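Local coordinates for glucose-6-phosphate isomerase (Plasmodium falciparum, PDB 3QKI), which probably catalyses the reversible conversion of alpha-D-glucose 6-phosphate to beta-D-fructose 6-phosphate, the second step of glycolysis, at residues A[120-125]-A[339-344]. Numbering follows the deposited sequence.
Sequences IEKINT and GCHDMD
A single side-chain hydrogen bond, Lys122 to His341, ties the loop between helix 90-99 and strand 129-130 to helix 330-349. Lys122 closes a short 3-10 turn of that loop. The two side chains reach for each other from opposite directions. The backbones stay well apart, with 11.1 Å between the CA atoms of Lys122 and His341. Lys122 NZ donates a hydrogen bond to His341 NE2 at 3.0 Å. The ammonium sits at the ring edge, only 5° out of the imidazole plane. It is 4.0 Å from both His341 CE1 and His341 CD2, so it lies evenly between the two ring carbons that flank NE2. The lysine chain is extended beyond CG, which carries NZ across to the helix. The CE and CD atoms of Lys122 follow at 3.6 and 3.7 Å from His341 NE2. On the helix, His341 CG stands anti to the backbone N (chi1 -180°); this torsion sends the ring out from the helix, with NE2 facing Lys122 NZ. His341 also packs on Pro119. Nearby, Arg117 forms a salt bridge with Asp344, a second link between this loop and the helix. Glu345 makes a weak, long ion pair with Lys122 NZ. The contact lies away from the annotated sugar-phosphate site and is structural. Because NE2 accepts the hydrogen bond from Lys122 NZ, the imidazole is probably neutral here, with its proton on ND1.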
# COMPACT_ATOMS: atom_id res chain seq x y z
N ILE A 120 20.36 -14.74 25.86
CA ILE A 120 20.46 -15.45 27.13
C ILE A 120 21.77 -15.21 27.88
O ILE A 120 21.74 -15.06 29.10
CB ILE A 120 20.07 -16.96 26.99
CG1 ILE A 120 19.80 -17.61 28.36
CG2 ILE A 120 21.11 -17.76 26.20
CD1 ILE A 120 18.43 -17.59 28.80
N GLU A 121 22.90 -15.11 27.18
CA GLU A 121 24.20 -14.90 27.84
C GLU A 121 24.32 -13.54 28.58
O GLU A 121 25.21 -13.36 29.41
CB GLU A 121 25.36 -15.15 26.86
CG GLU A 121 25.34 -14.26 25.62
CD GLU A 121 24.61 -14.77 24.39
OE1 GLU A 121 23.77 -15.71 24.49
OE2 GLU A 121 24.87 -14.19 23.30
N LYS A 122 23.38 -12.60 28.29
CA LYS A 122 23.33 -11.28 28.89
C LYS A 122 22.18 -11.14 29.91
O LYS A 122 21.92 -10.03 30.37
CB LYS A 122 23.21 -10.19 27.80
CG LYS A 122 24.38 -10.13 26.84
CD LYS A 122 24.23 -8.94 25.88
CE LYS A 122 25.31 -8.95 24.83
NZ LYS A 122 25.42 -7.65 24.11
N ILE A 123 21.50 -12.26 30.26
CA ILE A 123 20.37 -12.30 31.21
C ILE A 123 20.67 -11.60 32.55
O ILE A 123 19.77 -11.00 33.13
CB ILE A 123 19.80 -13.74 31.41
CG1 ILE A 123 18.40 -13.72 32.05
CG2 ILE A 123 20.81 -14.66 32.19
CD1 ILE A 123 17.52 -14.95 31.77
N ASN A 124 21.94 -11.68 33.01
CA ASN A 124 22.33 -11.08 34.27
C ASN A 124 23.03 -9.74 34.08
O ASN A 124 22.67 -8.78 34.75
CB ASN A 124 23.14 -12.07 35.14
CG ASN A 124 22.32 -13.27 35.56
OD1 ASN A 124 21.19 -13.16 36.06
ND2 ASN A 124 22.85 -14.45 35.32
N THR A 125 23.98 -9.67 33.15
CA THR A 125 24.76 -8.45 32.86
C THR A 125 23.87 -7.31 32.32
O THR A 125 24.18 -6.13 32.53
CB THR A 125 25.89 -8.74 31.85
OG1 THR A 125 25.34 -9.19 30.61
CG2 THR A 125 26.90 -9.73 32.37
N GLY A 339 20.07 -9.91 15.25
CA GLY A 339 20.12 -8.75 14.36
C GLY A 339 19.49 -7.54 15.02
O GLY A 339 20.11 -6.47 15.05
N CYS A 340 18.28 -7.70 15.59
CA CYS A 340 17.55 -6.65 16.31
C CYS A 340 18.43 -6.12 17.43
O CYS A 340 18.58 -4.90 17.60
CB CYS A 340 16.23 -7.17 16.86
SG CYS A 340 15.04 -7.68 15.60
N HIS A 341 19.01 -7.06 18.20
CA HIS A 341 19.85 -6.74 19.35
C HIS A 341 21.09 -5.94 18.99
O HIS A 341 21.36 -4.93 19.64
CB HIS A 341 20.22 -8.01 20.13
CG HIS A 341 21.08 -7.72 21.33
ND1 HIS A 341 20.61 -6.97 22.39
CD2 HIS A 341 22.36 -8.05 21.57
CE1 HIS A 341 21.60 -6.91 23.26
NE2 HIS A 341 22.67 -7.56 22.81
N ASP A 342 21.82 -6.35 17.93
CA ASP A 342 23.03 -5.64 17.49
C ASP A 342 22.74 -4.23 17.02
O ASP A 342 23.51 -3.32 17.33
CB ASP A 342 23.80 -6.45 16.44
CG ASP A 342 24.50 -7.66 17.02
OD1 ASP A 342 24.63 -7.74 18.27
OD2 ASP A 342 24.93 -8.53 16.23
N MET A 343 21.60 -4.02 16.34
CA MET A 343 21.20 -2.66 15.94
C MET A 343 20.75 -1.85 17.19
O MET A 343 21.06 -0.67 17.27
CB MET A 343 20.10 -2.71 14.86
CG MET A 343 19.63 -1.31 14.39
SD MET A 343 20.94 -0.23 13.74
CE MET A 343 21.23 -1.02 12.21
N ASP A 344 20.05 -2.49 18.18
CA ASP A 344 19.66 -1.83 19.43
C ASP A 344 20.91 -1.29 20.15
O ASP A 344 20.91 -0.13 20.59
CB ASP A 344 18.93 -2.79 20.39
CG ASP A 344 17.54 -3.21 19.97
OD1 ASP A 344 16.97 -2.57 19.04
OD2 ASP A 344 17.05 -4.23 20.50